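Local coordinates for D-3-phosphoglycerate dehydrogenase oxidoreductase protein (Ralstonia solanacearum, PDB 3GG9) that probably oxidises D-3-phosphoglycerate with NAD as the hydride acceptor, at residues Glu103-Thr115 with Ile301-Ile315. Residues are numbered along the deposited sequence; the frame is centred on the assembly and turned at random.
Sequences EGKGSPVAPAELT and IGYVERESYEMYFGI. With SO4 (sulfate ion), chain E; SO4 (sulfate ion), chain G.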
# COMPACT_ATOMS: atom_id res chain seq x y z
N GLU A 103 18.72 14.93 -23.31
CA GLU A 103 17.55 15.01 -22.45
C GLU A 103 16.60 13.89 -22.81
O GLU A 103 16.30 13.66 -24.00
CB GLU A 103 16.85 16.36 -22.60
CG GLU A 103 15.57 16.51 -21.76
CD GLU A 103 15.11 17.94 -21.60
OE1 GLU A 103 14.62 18.28 -20.50
OE2 GLU A 103 15.25 18.72 -22.57
N GLY A 104 16.15 13.17 -21.79
CA GLY A 104 15.16 12.14 -21.99
C GLY A 104 13.75 12.64 -21.82
O GLY A 104 13.50 13.85 -21.79
N LYS A 105 12.82 11.71 -21.73
CA LYS A 105 11.44 12.02 -21.37
C LYS A 105 11.06 11.23 -20.12
O LYS A 105 11.62 10.17 -19.83
CB LYS A 105 10.48 11.72 -22.53
CG LYS A 105 10.70 12.61 -23.75
CD LYS A 105 9.42 13.33 -24.18
CE LYS A 105 9.73 14.54 -25.08
NZ LYS A 105 8.50 15.23 -25.54
N GLY A 106 10.11 11.77 -19.36
CA GLY A 106 9.60 11.11 -18.18
C GLY A 106 8.14 10.74 -18.26
O GLY A 106 7.49 10.97 -19.29
N SER A 107 7.62 10.16 -17.18
CA SER A 107 6.22 9.73 -17.13
C SER A 107 5.68 9.92 -15.70
O SER A 107 6.40 9.66 -14.72
CB SER A 107 6.09 8.27 -17.60
OG SER A 107 4.81 7.72 -17.32
N PRO A 108 4.43 10.40 -15.58
CA PRO A 108 3.92 10.59 -14.22
C PRO A 108 3.36 9.32 -13.58
O PRO A 108 3.08 9.33 -12.40
CB PRO A 108 2.79 11.62 -14.42
CG PRO A 108 2.18 11.20 -15.82
CD PRO A 108 3.42 10.77 -16.62
N VAL A 109 3.19 8.22 -14.33
CA VAL A 109 2.40 7.11 -13.82
C VAL A 109 3.03 6.37 -12.64
O VAL A 109 2.34 6.15 -11.65
CB VAL A 109 2.05 6.11 -14.94
CG1 VAL A 109 1.20 4.96 -14.39
CG2 VAL A 109 1.32 6.88 -16.06
N ALA A 110 4.30 5.98 -12.76
CA ALA A 110 5.01 5.27 -11.66
C ALA A 110 5.08 6.03 -10.34
O ALA A 110 4.79 5.45 -9.29
CB ALA A 110 6.39 4.79 -12.08
N PRO A 111 5.47 7.32 -10.38
CA PRO A 111 5.41 8.04 -9.10
C PRO A 111 4.01 8.36 -8.59
O PRO A 111 3.84 8.51 -7.40
CB PRO A 111 6.21 9.33 -9.38
CG PRO A 111 6.03 9.54 -10.86
CD PRO A 111 6.09 8.15 -11.43
N ALA A 112 3.01 8.49 -9.47
CA ALA A 112 1.64 8.66 -8.98
C ALA A 112 1.15 7.40 -8.26
O ALA A 112 0.53 7.47 -7.19
CB ALA A 112 0.68 9.01 -10.14
N GLU A 113 1.40 6.24 -8.86
CA GLU A 113 0.95 5.00 -8.25
C GLU A 113 1.69 4.79 -6.95
O GLU A 113 1.13 4.29 -5.98
CB GLU A 113 1.20 3.83 -9.17
CG GLU A 113 0.24 3.90 -10.37
CD GLU A 113 0.15 2.61 -11.14
OE1 GLU A 113 0.78 1.63 -10.73
OE2 GLU A 113 -0.58 2.56 -12.17
N LEU A 114 2.94 5.17 -6.96
CA LEU A 114 3.76 5.01 -5.74
C LEU A 114 3.22 5.89 -4.61
O LEU A 114 3.16 5.45 -3.45
CB LEU A 114 5.20 5.34 -6.05
CG LEU A 114 6.23 4.96 -4.96
CD1 LEU A 114 6.43 6.10 -3.92
CD2 LEU A 114 5.87 3.62 -4.26
N THR A 115 2.91 7.14 -4.92
CA THR A 115 2.21 8.03 -3.97
C THR A 115 0.99 7.39 -3.32
O THR A 115 0.81 7.44 -2.10
CB THR A 115 1.80 9.37 -4.66
OG1 THR A 115 2.96 9.99 -5.19
CG2 THR A 115 1.13 10.32 -3.66
N ILE A 301 11.75 5.44 -4.32
CA ILE A 301 11.33 4.41 -5.31
C ILE A 301 10.19 4.85 -6.24
O ILE A 301 9.70 4.06 -7.07
CB ILE A 301 10.96 3.09 -4.62
CG1 ILE A 301 9.90 3.32 -3.51
CG2 ILE A 301 12.25 2.43 -4.09
CD1 ILE A 301 9.44 2.06 -2.75
N GLY A 302 9.77 6.10 -6.11
CA GLY A 302 8.77 6.68 -7.05
C GLY A 302 8.93 6.26 -8.51
O GLY A 302 7.98 5.79 -9.11
N TYR A 303 10.14 6.38 -9.07
CA TYR A 303 10.39 6.06 -10.49
C TYR A 303 11.05 4.70 -10.70
O TYR A 303 11.28 4.29 -11.84
CB TYR A 303 11.23 7.15 -11.17
CG TYR A 303 10.55 8.49 -11.15
CD1 TYR A 303 9.75 8.90 -12.22
CD2 TYR A 303 10.69 9.35 -10.06
CE1 TYR A 303 9.13 10.11 -12.19
CE2 TYR A 303 10.06 10.57 -10.03
CZ TYR A 303 9.27 10.94 -11.09
OH TYR A 303 8.64 12.15 -11.03
N VAL A 304 11.37 4.01 -9.59
CA VAL A 304 11.99 2.66 -9.65
C VAL A 304 10.92 1.61 -9.92
O VAL A 304 10.28 1.10 -9.02
CB VAL A 304 12.88 2.35 -8.39
CG1 VAL A 304 13.66 1.06 -8.56
CG2 VAL A 304 13.85 3.48 -8.19
N GLU A 305 10.70 1.34 -11.19
CA GLU A 305 9.61 0.48 -11.60
C GLU A 305 9.99 -0.03 -12.99
O GLU A 305 10.57 0.70 -13.77
CB GLU A 305 8.29 1.28 -11.60
CG GLU A 305 7.04 0.50 -11.98
CD GLU A 305 6.81 0.38 -13.47
OE1 GLU A 305 6.93 1.41 -14.18
OE2 GLU A 305 6.49 -0.74 -13.94
N ARG A 306 9.63 -1.27 -13.29
CA ARG A 306 10.15 -1.96 -14.48
C ARG A 306 9.80 -1.28 -15.81
O ARG A 306 10.68 -1.12 -16.67
CB ARG A 306 9.74 -3.44 -14.49
CG ARG A 306 8.26 -3.70 -14.25
CD ARG A 306 7.81 -4.83 -15.13
NE ARG A 306 6.39 -4.79 -15.43
CZ ARG A 306 5.88 -5.13 -16.61
NH1 ARG A 306 6.69 -5.50 -17.60
NH2 ARG A 306 4.57 -5.07 -16.82
N GLU A 307 8.54 -0.88 -15.98
CA GLU A 307 8.11 -0.21 -17.22
C GLU A 307 8.74 1.18 -17.32
O GLU A 307 9.22 1.58 -18.38
CB GLU A 307 6.58 -0.09 -17.29
CG GLU A 307 5.87 -1.43 -17.37
CD GLU A 307 4.40 -1.33 -17.83
OE1 GLU A 307 4.01 -0.31 -18.43
OE2 GLU A 307 3.64 -2.30 -17.57
N SER A 308 8.77 1.89 -16.19
CA SER A 308 9.42 3.19 -16.09
C SER A 308 10.89 3.08 -16.52
O SER A 308 11.34 3.88 -17.32
CB SER A 308 9.31 3.75 -14.66
OG SER A 308 9.90 5.04 -14.58
N TYR A 309 11.64 2.12 -15.98
CA TYR A 309 13.05 1.91 -16.36
C TYR A 309 13.19 1.57 -17.87
O TYR A 309 14.02 2.14 -18.59
CB TYR A 309 13.69 0.82 -15.50
CG TYR A 309 14.42 1.33 -14.24
CD1 TYR A 309 14.01 2.51 -13.59
CD2 TYR A 309 15.49 0.63 -13.69
CE1 TYR A 309 14.69 2.98 -12.43
CE2 TYR A 309 16.17 1.10 -12.54
CZ TYR A 309 15.75 2.28 -11.92
OH TYR A 309 16.39 2.77 -10.78
N GLU A 310 12.35 0.68 -18.36
CA GLU A 310 12.38 0.35 -19.78
C GLU A 310 12.27 1.62 -20.64
O GLU A 310 13.10 1.83 -21.51
CB GLU A 310 11.31 -0.68 -20.17
CG GLU A 310 11.56 -2.12 -19.66
CD GLU A 310 12.72 -2.88 -20.34
OE1 GLU A 310 12.95 -4.05 -19.91
OE2 GLU A 310 13.40 -2.35 -21.28
N MET A 311 11.28 2.47 -20.35
CA MET A 311 11.03 3.74 -21.07
C MET A 311 12.18 4.74 -20.86
O MET A 311 12.74 5.25 -21.83
CB MET A 311 9.70 4.38 -20.64
CG MET A 311 9.37 5.70 -21.37
SD MET A 311 8.21 6.81 -20.49
CE MET A 311 6.66 5.98 -20.87
N TYR A 312 12.52 4.99 -19.60
CA TYR A 312 13.56 5.96 -19.25
C TYR A 312 14.92 5.65 -19.89
O TYR A 312 15.47 6.49 -20.59
CB TYR A 312 13.68 6.14 -17.74
CG TYR A 312 12.67 7.10 -17.13
CD1 TYR A 312 13.08 8.33 -16.61
CD2 TYR A 312 11.30 6.80 -17.08
CE1 TYR A 312 12.16 9.22 -16.04
CE2 TYR A 312 10.37 7.69 -16.52
CZ TYR A 312 10.81 8.89 -15.99
OH TYR A 312 9.90 9.77 -15.44
N PHE A 313 15.44 4.45 -19.65
CA PHE A 313 16.71 4.01 -20.24
C PHE A 313 16.63 3.76 -21.74
O PHE A 313 17.58 4.08 -22.48
CB PHE A 313 17.22 2.79 -19.50
CG PHE A 313 17.61 3.11 -18.08
CD1 PHE A 313 18.88 3.59 -17.79
CD2 PHE A 313 16.67 3.01 -17.05
CE1 PHE A 313 19.24 3.91 -16.50
CE2 PHE A 313 17.02 3.35 -15.71
CZ PHE A 313 18.31 3.80 -15.46
N GLY A 314 15.53 3.20 -22.20
CA GLY A 314 15.35 3.04 -23.66
C GLY A 314 15.64 4.36 -24.36
O GLY A 314 16.43 4.40 -25.31
N ILE A 315 15.03 5.43 -23.87
CA ILE A 315 15.23 6.77 -24.43
C ILE A 315 16.64 7.31 -24.23
O ILE A 315 17.21 7.84 -25.17
CB ILE A 315 14.15 7.77 -23.93
CG1 ILE A 315 12.81 7.45 -24.58
CG2 ILE A 315 14.53 9.22 -24.24
CD1 ILE A 315 11.63 8.07 -23.86
S SO4 E . 11.16 13.15 -14.87
O1 SO4 E . 11.92 11.98 -14.50
O2 SO4 E . 11.69 13.72 -16.10
O3 SO4 E . 9.77 12.76 -15.09
O4 SO4 E . 11.24 14.11 -13.77
S SO4 G . 3.92 -7.84 -19.49
O1 SO4 G . 3.75 -7.98 -20.94
O2 SO4 G . 3.63 -6.46 -19.10
O3 SO4 G . 3.00 -8.74 -18.80
O4 SO4 G . 5.29 -8.18 -19.10
O HOH W 1 14.50 9.22 -20.43
O HOH W 2 7.94 6.91 -14.32
O HOH W 3 7.56 12.43 -13.40
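Ile315 packs its CG2 branch against Gly104, 3.7 Å from Gly104 CA. Next, Lys105 sets its carbonyl oxygen over one face of the Tyr312 ring, while a water donates to both Lys105 O and Tyr312 O. Gly106, lacking a side chain, leaves room for the Tyr312 hydroxyl (Gly106 CA to Tyr312 OH 3.1 Å), so that Ser107 N can donate to Tyr312 OH (2.9 Å, 155° at the hydrogen). Ser107 CB packs 3.9 Å from Met311 SD, the flexible thioether reaching along the loop. Ala110 turns its methyl group toward Ser308 and Glu305, the N-cap of helix 306-324, whose carboxylate takes the Ser308 and Glu307 amides. Pro111 sets CB over one face of the Tyr303 ring, displaced toward its rim (a CH-pi contact, CB 4.1 Å from the centroid), with CG 3.4 Å from Tyr303 CE1. Leu114, with CG anti to the backbone N (chi1 -168°), covers Gly302 and reaches Ile301 with CD2. The two links between the chain's parallel-sheet domains thus meet through one direct hydrogen bond, bridging waters and apolar packing. Ala110 O and Gly302 O, both acceptors, lie 3.2 Å apart, and hydrogen bonds from Arg124 of the second subunit probably offset their repulsion.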